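Local coordinates for putative mandelate racemase (PDB 3OZY), which is of unknown function but belongs to the enolase superfamily, and probably acts on carboxylate substrates such as sugar diacids with the help of a magnesium ion, at residues V110-W115 with G282-A287; G138-A143 with G166-K171; I198-N203 with Y224-P229. All blocks are in the same frame, centred on the assembly; numbering follows the deposited sequence.

Contact 1 (V110-W115 with G282-A287); sequences VDIALW and GGITEA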
loop_
_atom_site.group_PDB
_atom_site.type_symbol
_atom_site.label_atom_id
_atom_site.label_comp_id
_atom_site.label_asym_id
_atom_site.label_seq_id
_atom_site.Cartn_x
_atom_site.Cartn_y
_atom_site.Cartn_z
ATOM N N VAL A 110 -11.522 8.538 -7.853
ATOM C CA VAL A 110 -11.396 9.399 -9.025
ATOM C C VAL A 110 -11.824 8.666 -10.297
ATOM O O VAL A 110 -12.545 9.214 -11.140
ATOM C CB VAL A 110 -9.956 9.924 -9.148
ATOM C CG1 VAL A 110 -9.727 10.617 -10.502
ATOM C CG2 VAL A 110 -9.632 10.853 -7.970
ATOM N N ASP A 111 -11.408 7.409 -10.425
ATOM C CA ASP A 111 -11.798 6.583 -11.568
ATOM C C ASP A 111 -13.320 6.416 -11.657
ATOM O O ASP A 111 -13.906 6.524 -12.740
ATOM C CB ASP A 111 -11.093 5.219 -11.499
ATOM C CG ASP A 111 -11.388 4.337 -12.703
ATOM O OD1 ASP A 111 -10.682 4.471 -13.730
ATOM O OD2 ASP A 111 -12.318 3.502 -12.638
ATOM N N ILE A 112 -13.963 6.152 -10.525
ATOM C CA ILE A 112 -15.419 6.079 -10.497
ATOM C C ILE A 112 -16.018 7.402 -10.976
ATOM O O ILE A 112 -16.952 7.406 -11.771
ATOM C CB ILE A 112 -15.946 5.709 -9.095
ATOM C CG1 ILE A 112 -15.654 4.230 -8.804
ATOM C CG2 ILE A 112 -17.444 5.954 -9.009
ATOM C CD1 ILE A 112 -15.840 3.818 -7.351
ATOM N N ALA A 113 -15.465 8.523 -10.517
ATOM C CA ALA A 113 -15.976 9.827 -10.940
ATOM C C ALA A 113 -15.831 10.022 -12.452
ATOM O O ALA A 113 -16.714 10.597 -13.091
ATOM C CB ALA A 113 -15.297 10.958 -10.167
ATOM N N LEU A 114 -14.729 9.543 -13.030
ATOM C CA LEU A 114 -14.548 9.656 -14.474
ATOM C C LEU A 114 -15.585 8.824 -15.226
ATOM O O LEU A 114 -16.085 9.244 -16.262
ATOM C CB LEU A 114 -13.132 9.256 -14.884
ATOM C CG LEU A 114 -12.029 10.200 -14.403
ATOM C CD1 LEU A 114 -10.662 9.665 -14.777
ATOM C CD2 LEU A 114 -12.227 11.602 -14.987
ATOM N N TRP A 115 -15.914 7.641 -14.709
ATOM C CA TRP A 115 -16.944 6.815 -15.332
ATOM C C TRP A 115 -18.328 7.451 -15.187
ATOM O O TRP A 115 -19.147 7.396 -16.110
ATOM C CB TRP A 115 -16.925 5.386 -14.765
ATOM C CG TRP A 115 -15.903 4.505 -15.422
ATOM C CD1 TRP A 115 -14.649 4.187 -14.961
ATOM C CD2 TRP A 115 -16.052 3.830 -16.670
ATOM N NE1 TRP A 115 -14.011 3.351 -15.853
ATOM C CE2 TRP A 115 -14.859 3.108 -16.904
ATOM C CE3 TRP A 115 -17.085 3.752 -17.610
ATOM C CZ2 TRP A 115 -14.671 2.326 -18.046
ATOM C CZ3 TRP A 115 -16.896 2.978 -18.742
ATOM C CH2 TRP A 115 -15.695 2.278 -18.952
ATOM N N GLY A 282 -8.807 -0.143 -7.284
ATOM C CA GLY A 282 -8.248 0.622 -8.388
ATOM C C GLY A 282 -9.265 1.392 -9.216
ATOM O O GLY A 282 -8.876 2.245 -10.020
ATOM N N GLY A 283 -10.560 1.116 -9.048
ATOM C CA GLY A 283 -11.577 1.819 -9.818
ATOM C C GLY A 283 -12.509 0.865 -10.531
ATOM O O GLY A 283 -12.326 -0.349 -10.464
ATOM N N ILE A 284 -13.525 1.406 -11.197
ATOM C CA ILE A 284 -14.294 0.608 -12.139
ATOM C C ILE A 284 -13.360 0.009 -13.205
ATOM O O ILE A 284 -13.472 -1.161 -13.551
ATOM C CB ILE A 284 -15.407 1.466 -12.770
ATOM C CG1 ILE A 284 -16.547 1.633 -11.755
ATOM C CG2 ILE A 284 -15.894 0.850 -14.070
ATOM C CD1 ILE A 284 -17.635 2.633 -12.180
ATOM N N THR A 285 -12.416 0.803 -13.694
ATOM C CA THR A 285 -11.473 0.324 -14.705
ATOM C C THR A 285 -10.746 -0.942 -14.240
ATOM O O THR A 285 -10.636 -1.929 -14.976
ATOM C CB THR A 285 -10.462 1.425 -15.043
ATOM O OG1 THR A 285 -11.179 2.594 -15.459
ATOM C CG2 THR A 285 -9.508 0.981 -16.152
ATOM N N GLU A 286 -10.280 -0.922 -13.000
ATOM C CA GLU A 286 -9.514 -2.043 -12.474
ATOM C C GLU A 286 -10.412 -3.229 -12.084
ATOM O O GLU A 286 -10.069 -4.388 -12.341
ATOM C CB GLU A 286 -8.649 -1.581 -11.301
ATOM C CG GLU A 286 -7.603 -2.600 -10.848
ATOM C CD GLU A 286 -6.473 -2.803 -11.850
ATOM O OE1 GLU A 286 -6.457 -2.152 -12.919
ATOM O OE2 GLU A 286 -5.595 -3.642 -11.564
ATOM N N ALA A 287 -11.565 -2.954 -11.482
ATOM C CA ALA A 287 -12.489 -4.031 -11.134
ATOM C C ALA A 287 -12.959 -4.799 -12.368
ATOM O O ALA A 287 -13.146 -6.015 -12.308
ATOM C CB ALA A 287 -13.687 -3.488 -10.356
#
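With CG of Asp111 turned away from its own backbone N (chi1 -177°) and OG1 of Thr285 swung beside its backbone N (chi1 -56°), the two side chains cross at about a right angle, bringing the carboxylate to the hydroxyl. Thr285 OG1 donates to the syn lone pair of Asp111 OD1 at 2.6 Å. Asp111 OD2 accepts Thr285 N at 2.9 Å in an almost straight bond, so one residue holds both oxygens and fixes the rotation of the carboxylate. Thr285 OG1 is itself an acceptor: Trp115 NE1 reaches it at 3.0 Å, one helical turn on from Asp111, with the hydroxyl at the edge of the indole, 6° out of its plane. Over one face of the Trp115 indole lies Ile284, its CG2 3.6 Å from the centroid of the five-membered ring, a CH-pi contact. Ile126 of helix 126-129 touches both Trp115 and Ile284. Gly283 is the N-cap residue of helix 284-296, and a negative carboxylate beside its first turn would probably suit the helix dipole. The arrangement joins helix 102-122 of the N-terminal family region to a barrel helix, the interdomain packing of an enolase-superfamily subunit.

Contact 2 (G138-A143 with G166-K171); sequences GVRAYA and GFTAAK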
loop_
_atom_site.group_PDB
_atom_site.type_symbol
_atom_site.label_atom_id
_atom_site.label_comp_id
_atom_site.label_asym_id
_atom_site.label_seq_id
_atom_site.Cartn_x
_atom_site.Cartn_y
_atom_site.Cartn_z
ATOM N N GLY A 138 -32.428 -8.689 -12.267
ATOM C CA GLY A 138 -31.950 -8.110 -11.025
ATOM C C GLY A 138 -30.828 -8.923 -10.407
ATOM O O GLY A 138 -30.531 -10.026 -10.860
ATOM N N VAL A 139 -30.241 -8.366 -9.355
ATOM C CA VAL A 139 -29.032 -8.887 -8.736
ATOM C C VAL A 139 -29.313 -9.357 -7.305
ATOM O O VAL A 139 -29.769 -8.578 -6.471
ATOM C CB VAL A 139 -27.949 -7.782 -8.725
ATOM C CG1 VAL A 139 -26.741 -8.189 -7.880
ATOM C CG2 VAL A 139 -27.530 -7.434 -10.152
ATOM N N ARG A 140 -29.040 -10.628 -7.023
ATOM C CA ARG A 140 -29.259 -11.155 -5.678
ATOM C C ARG A 140 -28.328 -10.504 -4.656
ATOM O O ARG A 140 -27.099 -10.508 -4.832
ATOM C CB ARG A 140 -29.064 -12.669 -5.659
ATOM C CG ARG A 140 -29.340 -13.271 -4.298
ATOM C CD ARG A 140 -28.710 -14.631 -4.179
ATOM N NE ARG A 140 -29.315 -15.404 -3.103
ATOM C CZ ARG A 140 -29.028 -16.671 -2.864
ATOM N NH1 ARG A 140 -28.141 -17.294 -3.632
ATOM N NH2 ARG A 140 -29.623 -17.318 -1.868
ATOM N N ALA A 141 -28.916 -9.943 -3.601
ATOM C CA ALA A 141 -28.166 -9.228 -2.567
ATOM C C ALA A 141 -28.070 -10.030 -1.277
ATOM O O ALA A 141 -28.867 -10.947 -1.025
ATOM C CB ALA A 141 -28.810 -7.872 -2.279
ATOM N N TYR A 142 -27.093 -9.687 -0.451
ATOM C CA TYR A 142 -27.019 -10.234 0.887
ATOM C C TYR A 142 -26.918 -9.116 1.903
ATOM O O TYR A 142 -26.350 -8.059 1.624
ATOM C CB TYR A 142 -25.864 -11.226 1.038
ATOM C CG TYR A 142 -24.443 -10.675 1.101
ATOM C CD1 TYR A 142 -23.894 -10.240 2.308
ATOM C CD2 TYR A 142 -23.619 -10.682 -0.027
ATOM C CE1 TYR A 142 -22.576 -9.798 2.383
ATOM C CE2 TYR A 142 -22.306 -10.229 0.036
ATOM C CZ TYR A 142 -21.788 -9.792 1.242
ATOM O OH TYR A 142 -20.472 -9.355 1.339
ATOM N N ALA A 143 -27.457 -9.371 3.091
ATOM C CA ALA A 143 -27.463 -8.389 4.166
ATOM C C ALA A 143 -26.114 -8.410 4.869
ATOM O O ALA A 143 -25.712 -9.435 5.425
ATOM C CB ALA A 143 -28.591 -8.701 5.158
ATOM N N GLY A 166 -36.692 -9.529 3.023
ATOM C CA GLY A 166 -36.585 -9.937 1.633
ATOM C C GLY A 166 -35.231 -10.489 1.224
ATOM O O GLY A 166 -35.073 -10.955 0.101
ATOM N N PHE A 167 -34.250 -10.451 2.120
ATOM C CA PHE A 167 -32.931 -10.989 1.779
ATOM C C PHE A 167 -32.939 -12.518 1.733
ATOM O O PHE A 167 -33.560 -13.168 2.579
ATOM C CB PHE A 167 -31.877 -10.517 2.780
ATOM C CG PHE A 167 -31.486 -9.074 2.626
ATOM C CD1 PHE A 167 -30.559 -8.693 1.661
ATOM C CD2 PHE A 167 -32.022 -8.097 3.451
ATOM C CE1 PHE A 167 -30.183 -7.370 1.512
ATOM C CE2 PHE A 167 -31.640 -6.767 3.314
ATOM C CZ PHE A 167 -30.724 -6.406 2.336
ATOM N N THR A 168 -32.230 -13.090 0.760
ATOM C CA THR A 168 -32.098 -14.536 0.627
ATOM C C THR A 168 -30.714 -15.003 1.080
ATOM O O THR A 168 -30.357 -16.168 0.918
ATOM C CB THR A 168 -32.315 -14.993 -0.832
ATOM O OG1 THR A 168 -31.287 -14.451 -1.672
ATOM C CG2 THR A 168 -33.684 -14.542 -1.339
ATOM N N ALA A 169 -29.946 -14.079 1.652
ATOM C CA ALA A 169 -28.564 -14.333 2.042
ATOM C C ALA A 169 -28.136 -13.257 3.031
ATOM O O ALA A 169 -28.631 -12.128 2.983
ATOM C CB ALA A 169 -27.653 -14.298 0.809
ATOM N N ALA A 170 -27.213 -13.597 3.925
ATOM C CA ALA A 170 -26.700 -12.631 4.889
ATOM C C ALA A 170 -25.343 -13.100 5.383
ATOM O O ALA A 170 -24.992 -14.272 5.233
ATOM C CB ALA A 170 -27.666 -12.473 6.062
ATOM N N LYS A 171 -24.596 -12.180 5.978
ATOM C CA LYS A 171 -23.234 -12.446 6.427
ATOM C C LYS A 171 -23.085 -12.242 7.933
ATOM O O LYS A 171 -23.663 -11.315 8.509
ATOM C CB LYS A 171 -22.258 -11.544 5.658
ATOM C CG LYS A 171 -20.766 -11.848 5.880
ATOM C CD LYS A 171 -19.895 -11.312 4.748
ATOM C CE LYS A 171 -19.587 -9.840 4.915
ATOM N NZ LYS A 171 -18.814 -9.342 3.731
HETATM O O HOH W 1 -31.349 -11.678 -1.576
#
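Thr168 OG1 receives Arg140 NE at 2.6 Å, close to straight and 6° from the guanidinium plane, and a weak second bond from Arg140 NH2. NH2 also makes a weak bond to Thr168 O, so the edge of the guanidinium spans the threonine's hydroxyl and carbonyl. The extended arginine chain, with CG opposite the backbone N (chi1 -177°), carries the group across to the approach to strand 169-173. This is the first beta-alpha-beta crossover of the barrel: strand 139-146, helix 152-164, then the parallel strand 169-173. A water bridges the two segments before the direct pairing starts, donating to Ala141 O and accepting from Thr168 N. Farther on the backbones pair directly, Ala143 N to Ala169 O and Lys171 N to Ala143 O, both 3.0 Å. Ala143 CB sits over the centre of the Phe167 ring, 3.8 Å from its centroid, a CH-pi contact, while Ala141 O lies at the ring edge; Trp162 of helix 152-164 touches both Phe167 and Ala143. The Lys171 chain crosses the Tyr142 side chain at a slant, its CB 3.7 Å from Tyr142 CE1. The lysine chain bends at chi3 (82°), bringing its amine, which also forms salt bridges with Glu227 and Glu329, back to the phenol: Lys171 NZ donates to Tyr142 OH at 2.9 Å.

Contact 3 (I198-N203 with Y224-P229); sequences ILVDAN and YWFEEP. With MG (magnesium ion), chain C; ACY (acetic acid), chain I.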
loop_
_atom_site.group_PDB
_atom_site.type_symbol
_atom_site.label_atom_id
_atom_site.label_comp_id
_atom_site.label_asym_id
_atom_site.label_seq_id
_atom_site.Cartn_x
_atom_site.Cartn_y
_atom_site.Cartn_z
ATOM N N ILE A 198 -25.721 -18.419 4.061
ATOM C CA ILE A 198 -25.054 -17.800 5.192
ATOM C C ILE A 198 -23.574 -17.677 4.876
ATOM O O ILE A 198 -22.896 -18.680 4.607
ATOM C CB ILE A 198 -25.269 -18.607 6.499
ATOM C CG1 ILE A 198 -26.762 -18.692 6.844
ATOM C CG2 ILE A 198 -24.503 -17.976 7.650
ATOM C CD1 ILE A 198 -27.076 -19.623 8.007
ATOM N N LEU A 199 -23.095 -16.440 4.892
ATOM C CA LEU A 199 -21.702 -16.099 4.617
ATOM C C LEU A 199 -21.033 -15.760 5.942
ATOM O O LEU A 199 -21.702 -15.303 6.865
ATOM C CB LEU A 199 -21.648 -14.866 3.715
ATOM C CG LEU A 199 -22.114 -14.993 2.261
ATOM C CD1 LEU A 199 -23.509 -15.591 2.098
ATOM C CD2 LEU A 199 -22.045 -13.614 1.624
ATOM N N VAL A 200 -19.724 -15.976 6.043
ATOM C CA VAL A 200 -18.982 -15.691 7.266
ATOM C C VAL A 200 -17.762 -14.835 6.921
ATOM O O VAL A 200 -17.169 -15.012 5.844
ATOM C CB VAL A 200 -18.552 -17.013 7.941
ATOM C CG1 VAL A 200 -17.519 -16.779 9.016
ATOM C CG2 VAL A 200 -19.777 -17.743 8.508
ATOM N N ASP A 201 -17.398 -13.907 7.808
ATOM C CA ASP A 201 -16.316 -12.961 7.553
ATOM C C ASP A 201 -15.524 -12.757 8.838
ATOM O O ASP A 201 -16.071 -12.259 9.833
ATOM C CB ASP A 201 -16.933 -11.642 7.069
ATOM C CG ASP A 201 -15.910 -10.577 6.744
ATOM O OD1 ASP A 201 -14.710 -10.740 7.046
ATOM O OD2 ASP A 201 -16.341 -9.533 6.199
ATOM N N ALA A 202 -14.250 -13.166 8.822
ATOM C CA ALA A 202 -13.400 -13.104 10.007
ATOM C C ALA A 202 -12.533 -11.845 10.078
ATOM O O ALA A 202 -11.811 -11.671 11.047
ATOM C CB ALA A 202 -12.515 -14.350 10.102
ATOM N N ASN A 203 -12.585 -10.979 9.068
ATOM C CA ASN A 203 -11.777 -9.755 9.091
ATOM C C ASN A 203 -10.308 -10.006 9.457
ATOM O O ASN A 203 -9.704 -9.239 10.218
ATOM C CB ASN A 203 -12.381 -8.709 10.038
ATOM C CG ASN A 203 -13.605 -8.046 9.460
ATOM O OD1 ASN A 203 -14.736 -8.478 9.706
ATOM N ND2 ASN A 203 -13.394 -6.987 8.687
ATOM N N TYR A 224 -21.852 -20.379 2.516
ATOM C CA TYR A 224 -21.521 -20.024 1.137
ATOM C C TYR A 224 -20.039 -19.663 0.957
ATOM O O TYR A 224 -19.382 -20.127 0.013
ATOM C CB TYR A 224 -22.414 -18.862 0.687
ATOM C CG TYR A 224 -22.343 -18.561 -0.790
ATOM C CD1 TYR A 224 -23.114 -19.278 -1.706
ATOM C CD2 TYR A 224 -21.522 -17.550 -1.277
ATOM C CE1 TYR A 224 -23.047 -19.001 -3.061
ATOM C CE2 TYR A 224 -21.452 -17.271 -2.630
ATOM C CZ TYR A 224 -22.211 -17.991 -3.515
ATOM O OH TYR A 224 -22.131 -17.709 -4.863
ATOM N N TRP A 225 -19.514 -18.822 1.843
ATOM C CA TRP A 225 -18.107 -18.454 1.793
ATOM C C TRP A 225 -17.548 -18.102 3.157
ATOM O O TRP A 225 -18.310 -17.853 4.097
ATOM C CB TRP A 225 -17.822 -17.363 0.747
ATOM C CG TRP A 225 -18.175 -15.902 1.045
ATOM C CD1 TRP A 225 -18.006 -15.194 2.217
ATOM C CD2 TRP A 225 -18.633 -14.966 0.070
ATOM N NE1 TRP A 225 -18.386 -13.871 2.020
ATOM C CE2 TRP A 225 -18.767 -13.712 0.707
ATOM C CE3 TRP A 225 -18.960 -15.073 -1.287
ATOM C CZ2 TRP A 225 -19.221 -12.574 0.026
ATOM C CZ3 TRP A 225 -19.407 -13.949 -1.961
ATOM C CH2 TRP A 225 -19.536 -12.717 -1.307
ATOM N N PHE A 226 -16.216 -18.121 3.231
ATOM C CA PHE A 226 -15.405 -17.794 4.407
ATOM C C PHE A 226 -14.529 -16.630 3.943
ATOM O O PHE A 226 -13.570 -16.824 3.179
ATOM C CB PHE A 226 -14.532 -19.017 4.730
ATOM C CG PHE A 226 -13.848 -18.995 6.078
ATOM C CD1 PHE A 226 -14.059 -17.990 7.000
ATOM C CD2 PHE A 226 -13.013 -20.051 6.420
ATOM C CE1 PHE A 226 -13.438 -18.042 8.251
ATOM C CE2 PHE A 226 -12.394 -20.111 7.646
ATOM C CZ PHE A 226 -12.596 -19.106 8.567
ATOM N N GLU A 227 -14.870 -15.419 4.379
ATOM C CA GLU A 227 -14.243 -14.185 3.906
ATOM C C GLU A 227 -13.162 -13.699 4.874
ATOM O O GLU A 227 -13.341 -13.764 6.095
ATOM C CB GLU A 227 -15.329 -13.124 3.725
ATOM C CG GLU A 227 -14.820 -11.723 3.501
ATOM C CD GLU A 227 -15.926 -10.774 3.111
ATOM O OE1 GLU A 227 -17.055 -11.239 2.841
ATOM O OE2 GLU A 227 -15.669 -9.553 3.062
ATOM N N GLU A 228 -12.049 -13.212 4.316
ATOM C CA GLU A 228 -10.875 -12.808 5.099
ATOM C C GLU A 228 -10.632 -13.743 6.284
ATOM O O GLU A 228 -10.533 -13.314 7.435
ATOM C CB GLU A 228 -10.960 -11.343 5.551
ATOM C CG GLU A 228 -10.803 -10.345 4.403
ATOM C CD GLU A 228 -10.412 -8.970 4.901
ATOM O OE1 GLU A 228 -10.851 -8.591 6.013
ATOM O OE2 GLU A 228 -9.655 -8.265 4.200
ATOM N N PRO A 229 -10.504 -15.044 6.010
ATOM C CA PRO A 229 -10.284 -15.969 7.129
ATOM C C PRO A 229 -8.951 -15.708 7.827
ATOM O O PRO A 229 -8.839 -15.936 9.037
ATOM C CB PRO A 229 -10.255 -17.335 6.442
ATOM C CG PRO A 229 -9.800 -17.036 5.024
ATOM C CD PRO A 229 -10.485 -15.729 4.704
HETATM MG MG MG C . -15.324 -8.067 4.708
HETATM C C ACY I . -16.305 -4.091 8.781
HETATM O O ACY I . -16.001 -5.233 9.170
HETATM O OXT ACY I . -17.470 -3.641 8.809
HETATM C CH3 ACY I . -15.226 -3.185 8.263
HETATM O O HOH W 2 -13.514 -8.778 5.786
HETATM O O HOH W 3 -10.445 -6.582 7.775
HETATM O O HOH W 4 -15.049 -6.339 6.311
HETATM O O HOH W 5 -17.327 -6.922 4.171
#
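Asp201 CB packs 4.0 Å from Glu227 CB, where two neighbouring parallel strands of the barrel, 197-201 and 225-227, place a carboxylate each on the same face of the sheet. Beyond it, Asp201 CG lies 3.6 Å from Glu227 CG, and the two carboxylates stack with their planes 20° apart. Asp201 OD2, also hydrogen-bonded by Lys173 NZ, binds the magnesium ion at 2.3 Å; Glu227 OE2 binds it at 2.2 Å, and Glu254 completes the protein ligands. The shared cation would offset the repulsion between these oxygens. Asp201 OD1 accepts the backbone N-H of Asn203, an Asx turn, and a proton from a magnesium-bound water that also donates to Glu228 OE1; Glu228 OE2 is held by Asn255. Glu227 OE1 turns instead to Lys171 and Gln275, with a weak bond from Trp225 NE1. Along the strands, Val200 O accepts Glu227 N and Val200 N donates to Trp225 O. On the opposite face from the metal ligands, Val200 and Phe226 pack on helix 208-220. Trp225 CG is wedged between backbone N and carbonyl carbon (chi1 77°), which turns a face of its indole to Leu199: Leu199 CD2 stands over that face toward the rim, 3.7 Å from the centroid of the Trp225 six-membered ring.

In the fold
All three contacts are largely buried, but they serve different parts of the subunit. Contact 1 is on the opposite side of the chain's centre from the other two, its centre about 25 Å from that of contact 2, and joins helices through side chains and one backbone N-H, with no backbone-to-backbone bond between them. Contacts 2 and 3 both rest on parallel strand pairing within one barrel sheet, where strands 169-173 and 197-201 are neighbours, and Ala170 O probably accepts Leu199 N. Their polar ends converge as well: Lys171 NZ forms a salt bridge with Glu227 OE1 at 2.7 Å. Within its segments the buried aspartate of contact 1 is held by protein donors alone, that of contact 3 also by a metal ion.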